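Local structure of uncharacterized conserved protein (Idiomarina loihiensis, 2QSD) at residues A[105-110]-A[166-171]; A[69-74]-A[84-89]. The protein is of unknown function but belongs to the DUF1543 family and is found here as an assembly of two chains. All blocks are in the same frame, centred on the assembly; numbering follows the deposited sequence.

How the contacts relate
Both contacts meet on one three-stranded antiparallel sheet, where strands 105-110 and 85-90 are neighbours. From the N terminus, contact 2 comes first. It closes the short connection after strand 69-74 and packs that strand, part of a separate four-stranded sheet, against strand 85-90. The chain then enters strand 105-110. Contact 1 closes a much longer excursion, which holds helix 113-122 and strands 145-148, 151-152 and 155-161. It ends in the loop before strand 172-173, which belongs to the five-stranded sheet. The two closures follow in series and neither nest nor cross. Backbone pairing of Ala110 with Arg85 and of Val108 with Tyr87 joins them.

Contact 1 (A[105-110]-A[166-171]); sequences FTVVVA and QPLVPD
Leu168 reaches out of an inverse gamma turn and sets one methyl group against Phe105, Thr106 and Val107. These three lie at the start of strand 105-110, an outer strand of a three-stranded antiparallel sheet within the chain. Leu168 is the centre of the turn, which carries a weak backbone bond from Val169 N to Pro167 O. Its CB points toward the strand. CG stands opposite the backbone N (chi1 -168°), which carries the isobutyl group to the strand. The side chain crosses those of Phe105 and Thr106 at about a right angle. Its CD2 methyl makes the nearest contacts. Leu168 CD2 comes obliquely to the Phe105 ring, 4.1 Å from Phe105 CE2. Leu168 CD2 also lies 4.1 Å from Thr106 OG1. The hydroxyl is hydrogen-bonded to Gln123, and its contact with the leucine methyl is packing. The Phe105 ring also meets the rings of Tyr102 and Phe88. The loop itself is tied to strand 56-62 of the five-stranded sheet through Asp171 and Gln166, which both bond to the backbone of His62. The second methyl, Leu168 CD1, makes a longer contact, 4.5 Å from Val107 CG2. Leu168 CD2 also rests on the strand backbone, 3.8 Å from Thr106 CA and 3.8 Å from Val107 N.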
loop_
_atom_site.group_PDB
_atom_site.type_symbol
_atom_site.label_atom_id
_atom_site.label_comp_id
_atom_site.label_asym_id
_atom_site.label_seq_id
_atom_site.Cartn_x
_atom_site.Cartn_y
_atom_site.Cartn_z
ATOM N N PHE A 105 8.482 8.827 -0.236
ATOM C CA PHE A 105 9.848 8.358 -0.487
ATOM C C PHE A 105 10.689 9.382 -1.240
ATOM O O PHE A 105 10.169 10.391 -1.723
ATOM C CB PHE A 105 9.847 7.020 -1.250
ATOM C CG PHE A 105 9.302 7.106 -2.649
ATOM C CD1 PHE A 105 7.982 6.763 -2.909
ATOM C CD2 PHE A 105 10.109 7.517 -3.710
ATOM C CE1 PHE A 105 7.474 6.836 -4.195
ATOM C CE2 PHE A 105 9.610 7.596 -4.993
ATOM C CZ PHE A 105 8.293 7.247 -5.238
ATOM N N THR A 106 11.986 9.092 -1.350
ATOM C CA THR A 106 12.899 9.861 -2.198
ATOM C C THR A 106 14.047 9.004 -2.745
ATOM O O THR A 106 14.254 7.868 -2.312
ATOM C CB THR A 106 13.468 11.110 -1.471
ATOM O OG1 THR A 106 14.124 11.961 -2.420
ATOM C CG2 THR A 106 14.457 10.714 -0.391
ATOM N N VAL A 107 14.768 9.560 -3.716
ATOM C CA VAL A 107 16.010 8.982 -4.208
ATOM C C VAL A 107 17.113 10.010 -3.983
ATOM O O VAL A 107 16.939 11.189 -4.292
ATOM C CB VAL A 107 15.917 8.587 -5.705
ATOM C CG1 VAL A 107 17.235 7.993 -6.197
ATOM C CG2 VAL A 107 14.781 7.582 -5.939
ATOM N N VAL A 108 18.229 9.568 -3.407
ATOM C CA VAL A 108 19.379 10.438 -3.132
ATOM C C VAL A 108 20.688 9.792 -3.582
ATOM O O VAL A 108 20.744 8.584 -3.830
ATOM C CB VAL A 108 19.515 10.813 -1.616
ATOM C CG1 VAL A 108 18.352 11.685 -1.135
ATOM C CG2 VAL A 108 19.688 9.566 -0.736
ATOM N N VAL A 109 21.738 10.605 -3.677
ATOM C CA VAL A 109 23.079 10.115 -3.991
ATOM C C VAL A 109 23.949 10.186 -2.736
ATOM O O VAL A 109 24.100 11.255 -2.135
ATOM C CB VAL A 109 23.714 10.910 -5.158
ATOM C CG1 VAL A 109 25.173 10.521 -5.356
ATOM C CG2 VAL A 109 22.933 10.679 -6.436
ATOM N N ALA A 110 24.499 9.044 -2.335
ATOM C CA ALA A 110 25.335 8.974 -1.133
ATOM C C ALA A 110 26.409 7.897 -1.233
ATOM O O ALA A 110 26.370 7.053 -2.135
ATOM C CB ALA A 110 24.476 8.755 0.098
ATOM N N GLN A 166 16.471 17.269 -11.483
ATOM C CA GLN A 166 15.250 16.685 -12.013
ATOM C C GLN A 166 14.262 16.501 -10.861
ATOM O O GLN A 166 14.585 15.838 -9.872
ATOM C CB GLN A 166 15.532 15.349 -12.706
ATOM C CG GLN A 166 14.268 14.607 -13.138
ATOM C CD GLN A 166 14.507 13.206 -13.698
ATOM O OE1 GLN A 166 15.627 12.692 -13.711
ATOM N NE2 GLN A 166 13.436 12.585 -14.169
ATOM N N PRO A 167 13.061 17.098 -10.981
ATOM C CA PRO A 167 12.048 16.924 -9.939
ATOM C C PRO A 167 11.527 15.487 -9.910
ATOM O O PRO A 167 11.176 14.926 -10.950
ATOM C CB PRO A 167 10.944 17.905 -10.341
ATOM C CG PRO A 167 11.142 18.153 -11.802
ATOM C CD PRO A 167 12.596 17.955 -12.089
ATOM N N LEU A 168 11.511 14.890 -8.723
ATOM C CA LEU A 168 11.029 13.526 -8.564
ATOM C C LEU A 168 9.496 13.525 -8.522
ATOM O O LEU A 168 8.886 13.454 -7.456
ATOM C CB LEU A 168 11.641 12.885 -7.315
ATOM C CG LEU A 168 11.485 11.373 -7.142
ATOM C CD1 LEU A 168 12.337 10.601 -8.132
ATOM C CD2 LEU A 168 11.831 10.976 -5.724
ATOM N N VAL A 169 8.893 13.645 -9.704
ATOM C CA VAL A 169 7.442 13.695 -9.889
ATOM C C VAL A 169 7.098 12.801 -11.096
ATOM O O VAL A 169 7.959 12.562 -11.939
ATOM C CB VAL A 169 6.904 15.167 -10.096
ATOM C CG1 VAL A 169 7.148 16.038 -8.860
ATOM C CG2 VAL A 169 7.477 15.818 -11.349
ATOM N N PRO A 170 5.853 12.292 -11.183
ATOM C CA PRO A 170 5.566 11.383 -12.298
ATOM C C PRO A 170 5.583 12.054 -13.673
ATOM O O PRO A 170 5.198 13.218 -13.803
ATOM C CB PRO A 170 4.147 10.886 -11.992
ATOM C CG PRO A 170 3.892 11.243 -10.555
ATOM C CD PRO A 170 4.671 12.481 -10.318
ATOM N N ASP A 171 6.045 11.318 -14.680
ATOM C CA ASP A 171 5.853 11.698 -16.072
ATOM C C ASP A 171 4.376 11.502 -16.426
ATOM O O ASP A 171 3.802 12.259 -17.205
ATOM C CB ASP A 171 6.723 10.831 -16.996
ATOM C CG ASP A 171 8.212 11.084 -16.821
ATOM O OD1 ASP A 171 8.586 12.139 -16.260
ATOM O OD2 ASP A 171 9.015 10.227 -17.257
#

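Contact 2 (A[69-74]-A[84-89]); sequences YRIHLT and KRLYFV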
loop_
_atom_site.group_PDB
_atom_site.type_symbol
_atom_site.label_atom_id
_atom_site.label_comp_id
_atom_site.label_asym_id
_atom_site.label_seq_id
_atom_site.Cartn_x
_atom_site.Cartn_y
_atom_site.Cartn_z
ATOM N N TYR A 69 23.686 14.630 -10.231
ATOM C CA TYR A 69 24.348 13.507 -10.896
ATOM C C TYR A 69 23.504 12.953 -12.036
ATOM O O TYR A 69 22.299 12.774 -11.892
ATOM C CB TYR A 69 24.663 12.381 -9.900
ATOM C CG TYR A 69 25.730 12.713 -8.875
ATOM C CD1 TYR A 69 27.055 12.322 -9.066
ATOM C CD2 TYR A 69 25.412 13.405 -7.708
ATOM C CE1 TYR A 69 28.042 12.622 -8.124
ATOM C CE2 TYR A 69 26.389 13.712 -6.763
ATOM C CZ TYR A 69 27.696 13.316 -6.979
ATOM O OH TYR A 69 28.656 13.614 -6.040
ATOM N N ARG A 70 24.159 12.683 -13.161
ATOM C CA ARG A 70 23.562 12.027 -14.315
ATOM C C ARG A 70 23.695 10.509 -14.181
ATOM O O ARG A 70 24.744 10.008 -13.779
ATOM C CB ARG A 70 24.256 12.508 -15.592
ATOM C CG ARG A 70 23.745 11.913 -16.892
ATOM C CD ARG A 70 24.339 12.643 -18.072
ATOM N NE ARG A 70 24.116 11.932 -19.327
ATOM C CZ ARG A 70 24.486 12.383 -20.523
ATOM N NH1 ARG A 70 24.242 11.655 -21.604
ATOM N NH2 ARG A 70 25.099 13.557 -20.643
ATOM N N ILE A 71 22.627 9.792 -14.526
ATOM C CA ILE A 71 22.584 8.344 -14.400
ATOM C C ILE A 71 22.992 7.698 -15.714
ATOM O O ILE A 71 22.421 7.995 -16.766
ATOM C CB ILE A 71 21.175 7.867 -13.964
ATOM C CG1 ILE A 71 20.831 8.447 -12.590
ATOM C CG2 ILE A 71 21.097 6.342 -13.940
ATOM C CD1 ILE A 71 19.363 8.453 -12.272
ATOM N N HIS A 72 24.001 6.833 -15.650
ATOM C CA HIS A 72 24.436 6.067 -16.815
ATOM C C HIS A 72 24.142 4.597 -16.599
ATOM O O HIS A 72 24.231 4.103 -15.473
ATOM C CB HIS A 72 25.929 6.255 -17.068
ATOM C CG HIS A 72 26.296 7.639 -17.492
ATOM N ND1 HIS A 72 26.147 8.081 -18.788
ATOM C CD2 HIS A 72 26.807 8.680 -16.793
ATOM C CE1 HIS A 72 26.547 9.337 -18.868
ATOM N NE2 HIS A 72 26.952 9.724 -17.671
ATOM N N LEU A 73 23.791 3.908 -17.680
ATOM C CA LEU A 73 23.499 2.480 -17.627
ATOM C C LEU A 73 24.429 1.711 -18.553
ATOM O O LEU A 73 24.509 2.005 -19.751
ATOM C CB LEU A 73 22.034 2.209 -17.991
ATOM C CG LEU A 73 20.970 2.910 -17.142
ATOM C CD1 LEU A 73 19.604 2.797 -17.802
ATOM C CD2 LEU A 73 20.943 2.379 -15.710
ATOM N N THR A 74 25.132 0.733 -17.989
ATOM C CA THR A 74 26.107 -0.068 -18.736
ATOM C C THR A 74 25.958 -1.564 -18.457
ATOM O O THR A 74 25.492 -1.966 -17.385
ATOM C CB THR A 74 27.566 0.358 -18.422
ATOM O OG1 THR A 74 27.711 0.594 -17.015
ATOM C CG2 THR A 74 27.949 1.625 -19.192
ATOM N N LYS A 84 30.325 6.934 -4.919
ATOM C CA LYS A 84 28.954 7.358 -4.613
ATOM C C LYS A 84 27.921 6.562 -5.405
ATOM O O LYS A 84 28.160 6.162 -6.551
ATOM C CB LYS A 84 28.770 8.867 -4.816
ATOM C CG LYS A 84 29.554 9.706 -3.818
ATOM C CD LYS A 84 29.033 11.124 -3.691
ATOM C CE LYS A 84 29.764 11.857 -2.570
ATOM N NZ LYS A 84 29.075 13.108 -2.148
ATOM N N ARG A 85 26.776 6.327 -4.775
ATOM C CA ARG A 85 25.751 5.462 -5.339
ATOM C C ARG A 85 24.344 6.011 -5.179
ATOM O O ARG A 85 24.075 6.880 -4.340
ATOM C CB ARG A 85 25.839 4.057 -4.733
ATOM C CG ARG A 85 26.768 3.120 -5.485
ATOM C CD ARG A 85 27.180 1.931 -4.637
ATOM N NE ARG A 85 28.141 2.309 -3.600
ATOM C CZ ARG A 85 28.745 1.454 -2.777
ATOM N NH1 ARG A 85 29.603 1.906 -1.871
ATOM N NH2 ARG A 85 28.498 0.151 -2.854
ATOM N N LEU A 86 23.452 5.480 -6.004
ATOM C CA LEU A 86 22.043 5.816 -5.971
ATOM C C LEU A 86 21.349 5.058 -4.836
ATOM O O LEU A 86 21.438 3.828 -4.745
ATOM C CB LEU A 86 21.425 5.444 -7.316
ATOM C CG LEU A 86 20.240 6.235 -7.846
ATOM C CD1 LEU A 86 20.603 7.697 -8.028
ATOM C CD2 LEU A 86 19.820 5.624 -9.161
ATOM N N TYR A 87 20.670 5.794 -3.966
ATOM C CA TYR A 87 19.937 5.182 -2.876
ATOM C C TYR A 87 18.477 5.594 -2.896
ATOM O O TYR A 87 18.150 6.775 -3.026
ATOM C CB TYR A 87 20.551 5.530 -1.522
ATOM C CG TYR A 87 21.839 4.799 -1.206
ATOM C CD1 TYR A 87 23.078 5.391 -1.457
ATOM C CD2 TYR A 87 21.822 3.519 -0.643
ATOM C CE1 TYR A 87 24.269 4.728 -1.167
ATOM C CE2 TYR A 87 23.011 2.848 -0.348
ATOM C CZ TYR A 87 24.230 3.461 -0.611
ATOM O OH TYR A 87 25.411 2.810 -0.326
ATOM N N PHE A 88 17.613 4.593 -2.761
ATOM C CA PHE A 88 16.176 4.773 -2.655
ATOM C C PHE A 88 15.779 4.644 -1.186
ATOM O O PHE A 88 16.067 3.628 -0.558
ATOM C CB PHE A 88 15.487 3.699 -3.493
ATOM C CG PHE A 88 14.003 3.637 -3.308
ATOM C CD1 PHE A 88 13.185 4.643 -3.817
ATOM C CD2 PHE A 88 13.420 2.561 -2.640
ATOM C CE1 PHE A 88 11.814 4.584 -3.663
ATOM C CE2 PHE A 88 12.046 2.495 -2.477
ATOM C CZ PHE A 88 11.240 3.513 -2.992
ATOM N N VAL A 89 15.122 5.668 -0.646
ATOM C CA VAL A 89 14.788 5.701 0.778
ATOM C C VAL A 89 13.278 5.734 1.009
ATOM O O VAL A 89 12.598 6.690 0.622
ATOM C CB VAL A 89 15.463 6.898 1.514
ATOM C CG1 VAL A 89 15.030 6.957 2.976
ATOM C CG2 VAL A 89 16.983 6.808 1.427
#
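Lys84 crosses the end of the Tyr69 side chain at about a right angle, and Ile71 meets Leu86 beside this pair. The contact packs two antiparallel sheets together through side chains. One holds strand 69-74, the other strand 85-90. Lys84 sits just before strand 85-90, and its CB points toward the opposite strand. Close to its base the lysine also packs on Val109 of strand 105-110. CG lies opposite the carbonyl carbon (chi1 -67°), and the chain runs extended from there. Lys84 CG is still 4.6 Å from Tyr69 OH. The next carbon, Lys84 CD, makes the closest approach, 3.4 Å from Tyr69 OH. Lys84 CD is also 4.2 Å from Tyr69 CZ and meets the ring obliquely. Lys84 CE then passes 4.0 Å from Tyr69 OH. At the tip, Lys84 NZ stays 3.9 Å from Tyr69 OH, too far for a hydrogen bond. With CD nearest and NZ making no bond to the hydroxyl, the lysine acts here mainly through its methylene groups. An alanine in place of Lys84 would probably leave the phenol end of Tyr69 without its aliphatic cover on this side and freer to move. Tyr69 is backed by Leu159 and Val109. Deeper in the interface, Ile71 CD1 touches Leu86 CD2 at 4.2 Å. Val66 of strand 65-66 packs on both of these residues, and Val107 on Leu86. The lysine charge may influence the nearby hydroxyl, but the contact is van der Waals packing, with no hydrogen bond or salt bridge between the two segments.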